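Local structure of periplasmic beta-glucosidase (Pseudomonas aeruginosa, 6R5T) at residues 350-355 with 541-546; 87-92 with 356-361; 392-397 with 405-410. The protein probably hydrolyses terminal, non-reducing beta-D-glucosyl residues of beta-glucosides in the periplasm, releasing beta-D-glucose. The protein carries 1 engineered substitution. All blocks are in the same frame, centred on the assembly; numbering follows the deposited sequence.

Contact 1 (350-355 with 541-546); sequences LHRQAA and SGTEGG
Glu544 and Arg352 form a salt bridge between the starts of two helices, 352-362 and 545-553, in the two-domain core of this family 3 glycoside hydrolase. Arg352 lies in the first turn of its helix; Glu544 occupies the N-cap position of the other, inside a type I turn running from Gly542 to Gly545. NH1 of Arg352 donates to OE2 of Glu544 at 2.8 Å, with an N-H...O angle of 150°, and arrives nearly in line with the CD-OE2 bond. Guanidinium and carboxylate planes stand 80° apart, so one N-H serves one oxygen and no two-pronged pairing forms. The bend in the Glu544 chain (chi2 -69°) lays its carboxylate against the extended Arg352 stem, where OE2 comes 3.2 Å from CD of Arg352. Other partners fix both groups further: Glu347 and the carbonyl of Gln406 take NE and NH2 of Arg352, and Asn547 binds OE1 of Glu544. One helical turn on, the methyl of Ala355 points at the turn, its CB 3.9 Å from CG of Glu544. The aliphatic half of the glutamate is thereby packed on the helix, and its CG also sits 3.4 Å from the backbone O of Arg352.

Contact 2 (87-92 with 356-361); sequences IFPISL and REVARE
The ring of Phe88 presents an edge to Val358: CB of the valine lies near the ring plane, 3.8 Å from CD1 of Phe88, and no atom of 356-361 sits over either face. Both valine methyls lean to one side of that plane, CG1 reaching CD1 and CG2 coming 4.0 Å from CE1 of Phe88. The CA of Ala355 falls on the opposite side, beyond the ring edge, while Ser106 and Ile109 of helix 100-116 also touch the ring. This is loop-on-helix packing: the loop between strand 75-78 and helix 91-95 of the TIM-barrel domain rests on helix 352-362, which leads into strand 364-368 of the next sheet. Phe88 holds CG anti to its carbonyl carbon (chi1 -65°), which leaves CG beside the backbone N and brings the CD1-CE1 edge to Val358, although CB does not point straight at the helix. Val358 does point at the loop and crosses the phenyl group at about a right angle. Across this interface the segments make no hydrogen bond, and the 167 Å² they bury is apolar packing. The charged residues on the helix's other sides find partners there, Arg356 and Arg360 both pairing with Asp551. Pro89 completes the fit, its ring set against the helix backbone, with CG 3.6 Å from CA of Ala359 and 3.8 Å from CB of Ala359.

Contact 3 (392-397 with 405-410); sequences RDVIGS and RQAVTV
With chi1 at 70°, Val394 has CG1 wedged between its own backbone N and carbonyl carbon, and this rotation brings the methyl to within 3.8 Å of CB of Ala407. Ile395 has a similar chi1 of 64°, which puts CG2 rather than the longer CG1 branch against the same alanine, again at 3.8 Å from CB of Ala407. One small methyl is thus met by two branched side chains from the consecutive residues Val394 and Ile395. The valine reaches a little further along the facing loop, its CG1 lying 4.1 Å from O of Val408; that is a van der Waals approach, and the two segments share no hydrogen bond. Past the helix, Gly396 turns the chain with a positive phi while its N bonds to O of Asp393 at 2.9 Å. Arg392 adds a weak bond over this turn, NH2 to O of Gly396 at 3.4 Å, with the carbonyl oxygen in the guanidinium plane. On the other segment, Thr409 is the N-cap of helix 410-418 and its OG1 binds N of Gln412. The contact folds the long connection between helices 391-394 and 410-418 back on the first of them, within the C-terminal domain; segment 392-397 runs on to Trp398 of the glycan pocket. The side-chain contact is apolar and carries no directional bond, so close fit of methyl groups is what holds it, and the polar link between the segments is indirect, through backbone bonds of Gly542 to Val394 and Thr543 to Val408.

In the fold
The three contacts form one patch: centres of contacts 1 and 2 lie about 7 Å apart, contacts 1 and 3 about 9 Å, contacts 2 and 3 about 12 Å. Contacts 1 and 2 share helix 352-362, and their segments alternate along the chain; contact 3 is nested within the loop closed by contact 1. Segment 541-546 is the hub. Its backbone probably hydrogen-bonds to both neighbours, Thr543 N to Ile87 O, Gly542 N to Val394 O and Thr543 O to Val408 N, each at 2.8 Å. Contacts 2 and 3 meet directly where Ile87 CG2 packs on Ile395 O. The patch therefore joins the TIM-barrel domain to the C-terminal domain, away from the magnesium site.

Contact 1 (350-355 with 541-546)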
loop_
_atom_site.group_PDB
_atom_site.type_symbol
_atom_site.label_atom_id
_atom_site.label_comp_id
_atom_site.label_asym_id
_atom_site.label_seq_id
_atom_site.Cartn_x
_atom_site.Cartn_y
_atom_site.Cartn_z
ATOM N N LEU A 350 -15.092 32.818 -24.178
ATOM C CA LEU A 350 -14.022 31.798 -23.971
ATOM C C LEU A 350 -12.636 32.408 -24.116
ATOM O O LEU A 350 -12.452 33.610 -24.524
ATOM C CB LEU A 350 -14.207 30.652 -24.941
ATOM C CG LEU A 350 -15.481 29.833 -24.807
ATOM C CD1 LEU A 350 -15.535 28.811 -25.906
ATOM C CD2 LEU A 350 -15.589 29.126 -23.458
ATOM N N HIS A 351 -11.641 31.626 -23.722
ATOM C CA HIS A 351 -10.223 32.000 -23.759
ATOM C C HIS A 351 -9.471 30.883 -24.470
ATOM O O HIS A 351 -8.582 30.251 -23.834
ATOM C CB HIS A 351 -9.681 32.327 -22.372
ATOM C CG HIS A 351 -10.312 33.528 -21.765
ATOM N ND1 HIS A 351 -11.532 33.477 -21.121
ATOM C CD2 HIS A 351 -9.931 34.827 -21.796
ATOM C CE1 HIS A 351 -11.889 34.714 -20.777
ATOM N NE2 HIS A 351 -10.925 35.565 -21.194
ATOM N N ARG A 352 -9.793 30.668 -25.749
ATOM C CA ARG A 352 -9.219 29.506 -26.472
ATOM C C ARG A 352 -7.722 29.676 -26.665
ATOM O O ARG A 352 -7.036 28.659 -26.628
ATOM C CB ARG A 352 -9.911 29.241 -27.799
ATOM C CG ARG A 352 -11.354 28.793 -27.666
ATOM C CD ARG A 352 -11.930 28.514 -29.011
ATOM N NE ARG A 352 -13.307 28.079 -28.983
ATOM C CZ ARG A 352 -13.718 26.846 -28.750
ATOM N NH1 ARG A 352 -12.829 25.904 -28.506
ATOM N NH2 ARG A 352 -14.994 26.527 -28.734
ATOM N N GLN A 353 -7.210 30.882 -26.924
ATOM C CA GLN A 353 -5.761 31.011 -27.133
ATOM C C GLN A 353 -5.041 30.567 -25.849
ATOM O O GLN A 353 -4.053 29.839 -25.962
ATOM C CB GLN A 353 -5.337 32.436 -27.480
ATOM C CG GLN A 353 -3.830 32.510 -27.677
ATOM C CD GLN A 353 -3.252 33.884 -27.935
ATOM O OE1 GLN A 353 -2.059 34.023 -28.238
ATOM N NE2 GLN A 353 -4.076 34.905 -27.777
ATOM N N ALA A 354 -5.501 30.964 -24.672
ATOM C CA ALA A 354 -4.826 30.567 -23.412
ATOM C C ALA A 354 -4.930 29.045 -23.266
ATOM O O ALA A 354 -3.907 28.411 -22.903
ATOM C CB ALA A 354 -5.407 31.252 -22.198
ATOM N N ALA A 355 -6.083 28.458 -23.561
ATOM C CA ALA A 355 -6.247 26.990 -23.357
ATOM C C ALA A 355 -5.298 26.248 -24.288
ATOM O O ALA A 355 -4.721 25.231 -23.876
ATOM C CB ALA A 355 -7.663 26.550 -23.600
ATOM N N SER A 541 -6.578 16.975 -22.183
ATOM C CA SER A 541 -5.910 18.276 -22.491
ATOM C C SER A 541 -6.886 19.465 -22.608
ATOM O O SER A 541 -6.413 20.581 -22.847
ATOM C CB SER A 541 -5.042 18.136 -23.702
ATOM O OG SER A 541 -3.762 17.636 -23.311
ATOM N N GLY A 542 -8.189 19.244 -22.424
ATOM C CA GLY A 542 -9.135 20.377 -22.277
ATOM C C GLY A 542 -9.816 20.789 -23.557
ATOM O O GLY A 542 -9.754 20.114 -24.591
ATOM N N THR A 543 -10.463 21.951 -23.493
ATOM C CA THR A 543 -11.315 22.477 -24.588
ATOM C C THR A 543 -10.518 22.610 -25.895
ATOM O O THR A 543 -11.104 22.342 -26.938
ATOM C CB THR A 543 -11.834 23.847 -24.159
ATOM O OG1 THR A 543 -12.694 23.669 -23.031
ATOM C CG2 THR A 543 -12.601 24.543 -25.260
ATOM N N GLU A 544 -9.246 22.987 -25.830
ATOM C CA GLU A 544 -8.396 23.125 -27.028
ATOM C C GLU A 544 -7.469 21.932 -27.162
ATOM O O GLU A 544 -6.513 22.007 -27.953
ATOM C CB GLU A 544 -7.649 24.446 -26.930
ATOM C CG GLU A 544 -8.528 25.625 -27.299
ATOM C CD GLU A 544 -8.908 25.674 -28.772
ATOM O OE1 GLU A 544 -7.990 25.486 -29.589
ATOM O OE2 GLU A 544 -10.123 25.843 -29.114
ATOM N N GLY A 545 -7.763 20.821 -26.471
ATOM C CA GLY A 545 -6.812 19.714 -26.448
ATOM C C GLY A 545 -6.417 19.247 -27.837
ATOM O O GLY A 545 -5.246 19.045 -28.115
ATOM N N GLY A 546 -7.377 19.027 -28.710
ATOM C CA GLY A 546 -7.073 18.449 -30.028
ATOM C C GLY A 546 -6.204 19.389 -30.837
ATOM O O GLY A 546 -5.362 18.903 -31.593
#

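Contact 2 (87-92 with 356-361)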
loop_
_atom_site.group_PDB
_atom_site.type_symbol
_atom_site.label_atom_id
_atom_site.label_comp_id
_atom_site.label_asym_id
_atom_site.label_seq_id
_atom_site.Cartn_x
_atom_site.Cartn_y
_atom_site.Cartn_z
ATOM N N ILE A 87 -11.883 24.993 -20.604
ATOM C CA ILE A 87 -11.249 23.935 -19.778
ATOM C C ILE A 87 -9.800 23.751 -20.210
ATOM O O ILE A 87 -9.495 23.495 -21.368
ATOM C CB ILE A 87 -12.084 22.661 -19.839
ATOM C CG1 ILE A 87 -13.556 22.934 -19.493
ATOM C CG2 ILE A 87 -11.456 21.619 -18.933
ATOM C CD1 ILE A 87 -13.770 23.786 -18.232
ATOM N N PHE A 88 -8.909 23.859 -19.243
ATOM C CA PHE A 88 -7.491 23.591 -19.386
ATOM C C PHE A 88 -7.274 22.103 -19.184
ATOM O O PHE A 88 -8.150 21.356 -18.790
ATOM C CB PHE A 88 -6.715 24.451 -18.390
ATOM C CG PHE A 88 -6.831 25.929 -18.677
ATOM C CD1 PHE A 88 -5.979 26.555 -19.571
ATOM C CD2 PHE A 88 -7.824 26.681 -18.084
ATOM C CE1 PHE A 88 -6.141 27.898 -19.893
ATOM C CE2 PHE A 88 -7.992 28.024 -18.395
ATOM C CZ PHE A 88 -7.143 28.631 -19.301
ATOM N N PRO A 89 -6.043 21.632 -19.420
ATOM C CA PRO A 89 -5.740 20.251 -19.025
ATOM C C PRO A 89 -6.064 20.015 -17.557
ATOM O O PRO A 89 -6.009 20.929 -16.749
ATOM C CB PRO A 89 -4.222 20.130 -19.226
ATOM C CG PRO A 89 -3.940 21.155 -20.320
ATOM C CD PRO A 89 -4.908 22.284 -20.037
ATOM N N ILE A 90 -6.317 18.752 -17.247
ATOM C CA ILE A 90 -6.355 18.303 -15.848
ATOM C C ILE A 90 -5.107 18.718 -15.137
ATOM O O ILE A 90 -4.032 18.885 -15.736
ATOM C CB ILE A 90 -6.672 16.798 -15.754
ATOM C CG1 ILE A 90 -5.660 15.952 -16.546
ATOM C CG2 ILE A 90 -8.068 16.511 -16.202
ATOM C CD1 ILE A 90 -5.591 14.515 -16.114
ATOM N N SER A 91 -5.199 18.868 -13.809
ATOM C CA SER A 91 -4.054 19.320 -12.989
ATOM C C SER A 91 -2.816 18.462 -13.224
ATOM O O SER A 91 -1.725 18.990 -13.223
ATOM C CB SER A 91 -4.421 19.382 -11.527
ATOM O OG SER A 91 -5.409 20.364 -11.347
ATOM N N LEU A 92 -2.975 17.147 -13.378
ATOM C CA LEU A 92 -1.769 16.309 -13.515
ATOM C C LEU A 92 -1.049 16.709 -14.811
ATOM O O LEU A 92 0.168 16.665 -14.872
ATOM C CB LEU A 92 -2.258 14.854 -13.461
ATOM C CG LEU A 92 -1.166 13.815 -13.407
ATOM C CD1 LEU A 92 -0.308 13.985 -12.176
ATOM C CD2 LEU A 92 -1.854 12.453 -13.455
ATOM N N ARG A 356 -5.170 26.702 -25.533
ATOM C CA ARG A 356 -4.322 25.995 -26.527
ATOM C C ARG A 356 -2.861 26.140 -26.103
ATOM O O ARG A 356 -2.111 25.134 -26.139
ATOM C CB ARG A 356 -4.608 26.565 -27.929
ATOM C CG ARG A 356 -3.882 25.813 -29.039
ATOM C CD ARG A 356 -4.386 26.310 -30.372
ATOM N NE ARG A 356 -3.738 25.673 -31.490
ATOM C CZ ARG A 356 -4.205 25.724 -32.728
ATOM N NH1 ARG A 356 -5.338 26.355 -32.961
ATOM N NH2 ARG A 356 -3.555 25.133 -33.714
ATOM N N GLU A 357 -2.428 27.345 -25.717
ATOM C CA GLU A 357 -1.006 27.571 -25.311
ATOM C C GLU A 357 -0.684 26.753 -24.057
ATOM O O GLU A 357 0.396 26.170 -23.977
ATOM C CB GLU A 357 -0.732 29.052 -25.129
ATOM C CG GLU A 357 -0.763 29.730 -26.498
ATOM C CD GLU A 357 -0.528 31.224 -26.556
ATOM O OE1 GLU A 357 -0.550 31.875 -25.518
ATOM O OE2 GLU A 357 -0.358 31.732 -27.700
ATOM N N VAL A 358 -1.578 26.745 -23.087
ATOM C CA VAL A 358 -1.322 26.001 -21.832
ATOM C C VAL A 358 -1.295 24.508 -22.153
ATOM O O VAL A 358 -0.404 23.788 -21.658
ATOM C CB VAL A 358 -2.371 26.356 -20.764
ATOM C CG1 VAL A 358 -2.374 25.337 -19.640
ATOM C CG2 VAL A 358 -2.147 27.775 -20.216
ATOM N N ALA A 359 -2.240 24.023 -22.949
ATOM C CA ALA A 359 -2.342 22.569 -23.218
ATOM C C ALA A 359 -1.112 22.072 -23.983
ATOM O O ALA A 359 -0.634 20.966 -23.686
ATOM C CB ALA A 359 -3.598 22.230 -23.953
ATOM N N ARG A 360 -0.482 22.920 -24.788
ATOM C CA ARG A 360 0.747 22.460 -25.482
ATOM C C ARG A 360 1.842 22.090 -24.469
ATOM O O ARG A 360 2.639 21.202 -24.789
ATOM C CB ARG A 360 1.328 23.579 -26.367
ATOM C CG ARG A 360 0.572 23.891 -27.644
ATOM C CD ARG A 360 1.174 25.208 -28.195
ATOM N NE ARG A 360 0.404 25.622 -29.360
ATOM C CZ ARG A 360 0.266 26.860 -29.820
ATOM N NH1 ARG A 360 0.894 27.869 -29.252
ATOM N NH2 ARG A 360 -0.471 27.063 -30.896
ATOM N N GLU A 361 1.928 22.811 -23.352
ATOM C CA GLU A 361 3.051 22.725 -22.418
ATOM C C GLU A 361 3.031 21.442 -21.589
ATOM O O GLU A 361 4.084 21.085 -21.088
ATOM C CB GLU A 361 3.075 23.932 -21.489
ATOM C CG GLU A 361 3.290 25.265 -22.210
ATOM C CD GLU A 361 4.623 25.379 -22.947
ATOM O OE1 GLU A 361 5.588 24.663 -22.551
ATOM O OE2 GLU A 361 4.683 26.127 -23.957
#

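Contact 3 (392-397 with 405-410)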
loop_
_atom_site.group_PDB
_atom_site.type_symbol
_atom_site.label_atom_id
_atom_site.label_comp_id
_atom_site.label_asym_id
_atom_site.label_seq_id
_atom_site.Cartn_x
_atom_site.Cartn_y
_atom_site.Cartn_z
ATOM N N ARG A 392 -16.374 14.576 -24.906
ATOM C CA ARG A 392 -16.633 14.428 -23.458
ATOM C C ARG A 392 -15.323 14.082 -22.763
ATOM O O ARG A 392 -15.065 14.603 -21.640
ATOM C CB ARG A 392 -17.701 13.387 -23.168
ATOM C CG ARG A 392 -17.985 13.247 -21.681
ATOM C CD ARG A 392 -18.657 14.476 -21.089
ATOM N NE ARG A 392 -18.774 14.428 -19.637
ATOM C CZ ARG A 392 -17.793 14.758 -18.791
ATOM N NH1 ARG A 392 -18.000 14.690 -17.483
ATOM N NH2 ARG A 392 -16.610 15.133 -19.228
ATOM N N ASP A 393 -14.489 13.252 -23.386
ATOM C CA ASP A 393 -13.283 12.810 -22.648
ATOM C C ASP A 393 -12.173 13.876 -22.664
ATOM O O ASP A 393 -11.447 14.012 -21.662
ATOM C CB ASP A 393 -12.804 11.476 -23.187
ATOM C CG ASP A 393 -13.839 10.402 -22.875
ATOM O OD1 ASP A 393 -14.213 10.241 -21.713
ATOM O OD2 ASP A 393 -14.408 9.871 -23.830
ATOM N N VAL A 394 -12.060 14.652 -23.740
ATOM C CA VAL A 394 -10.884 15.549 -23.857
ATOM C C VAL A 394 -10.939 16.612 -22.767
ATOM O O VAL A 394 -9.862 17.033 -22.302
ATOM C CB VAL A 394 -10.726 16.114 -25.267
ATOM C CG1 VAL A 394 -11.838 17.116 -25.584
ATOM C CG2 VAL A 394 -9.330 16.712 -25.468
ATOM N N ILE A 395 -12.125 16.991 -22.268
ATOM C CA ILE A 395 -12.207 18.019 -21.195
ATOM C C ILE A 395 -11.922 17.431 -19.818
ATOM O O ILE A 395 -11.833 18.208 -18.886
ATOM C CB ILE A 395 -13.535 18.813 -21.233
ATOM C CG1 ILE A 395 -14.777 17.967 -20.965
ATOM C CG2 ILE A 395 -13.612 19.545 -22.538
ATOM C CD1 ILE A 395 -16.036 18.792 -20.831
ATOM N N GLY A 396 -11.862 16.109 -19.670
ATOM C CA GLY A 396 -11.445 15.479 -18.420
ATOM C C GLY A 396 -12.537 15.391 -17.382
ATOM O O GLY A 396 -13.702 15.790 -17.645
ATOM N N SER A 397 -12.181 14.824 -16.241
ATOM C CA SER A 397 -13.031 14.869 -15.044
ATOM C C SER A 397 -12.981 16.276 -14.423
ATOM O O SER A 397 -12.053 17.048 -14.741
ATOM C CB SER A 397 -12.637 13.807 -14.070
ATOM O OG SER A 397 -11.353 14.117 -13.575
ATOM N N ARG A 405 -19.554 20.116 -26.457
ATOM C CA ARG A 405 -19.707 20.500 -27.895
ATOM C C ARG A 405 -18.755 21.639 -28.286
ATOM O O ARG A 405 -18.476 21.774 -29.505
ATOM C CB ARG A 405 -21.177 20.810 -28.218
ATOM C CG ARG A 405 -21.588 22.258 -28.038
ATOM C CD ARG A 405 -23.016 22.655 -28.420
ATOM N NE ARG A 405 -23.322 23.933 -27.758
ATOM C CZ ARG A 405 -22.820 25.122 -28.124
ATOM N NH1 ARG A 405 -22.035 25.236 -29.190
ATOM N NH2 ARG A 405 -23.140 26.210 -27.440
ATOM N N GLN A 406 -18.148 22.368 -27.348
ATOM C CA GLN A 406 -17.215 23.451 -27.669
ATOM C C GLN A 406 -15.783 22.915 -27.756
ATOM O O GLN A 406 -14.912 23.691 -28.108
ATOM C CB GLN A 406 -17.331 24.580 -26.647
ATOM C CG GLN A 406 -18.646 25.335 -26.782
ATOM C CD GLN A 406 -18.792 26.463 -25.797
ATOM O OE1 GLN A 406 -18.403 26.395 -24.619
ATOM N NE2 GLN A 406 -19.294 27.575 -26.313
ATOM N N ALA A 407 -15.574 21.653 -27.360
ATOM C CA ALA A 407 -14.202 21.096 -27.279
ATOM C C ALA A 407 -13.696 20.626 -28.652
ATOM O O ALA A 407 -14.473 20.148 -29.499
ATOM C CB ALA A 407 -14.161 19.993 -26.260
ATOM N N VAL A 408 -12.375 20.706 -28.822
ATOM C CA VAL A 408 -11.700 20.249 -30.056
ATOM C C VAL A 408 -11.189 18.823 -29.837
ATOM O O VAL A 408 -10.251 18.650 -29.021
ATOM C CB VAL A 408 -10.581 21.202 -30.459
ATOM C CG1 VAL A 408 -9.938 20.744 -31.763
ATOM C CG2 VAL A 408 -11.040 22.646 -30.536
ATOM N N THR A 409 -11.751 17.860 -30.531
ATOM C CA THR A 409 -11.253 16.468 -30.487
ATOM C C THR A 409 -9.881 16.321 -31.156
ATOM O O THR A 409 -9.422 17.198 -31.890
ATOM C CB THR A 409 -12.239 15.492 -31.123
ATOM O OG1 THR A 409 -12.221 15.767 -32.528
ATOM C CG2 THR A 409 -13.642 15.605 -30.557
ATOM N N VAL A 410 -9.221 15.211 -30.873
ATOM C CA VAL A 410 -7.939 14.920 -31.565
ATOM C C VAL A 410 -8.211 14.861 -33.065
ATOM O O VAL A 410 -7.477 15.515 -33.810
ATOM C CB VAL A 410 -7.286 13.638 -31.060
ATOM C CG1 VAL A 410 -6.092 13.280 -31.926
ATOM C CG2 VAL A 410 -6.917 13.805 -29.607
#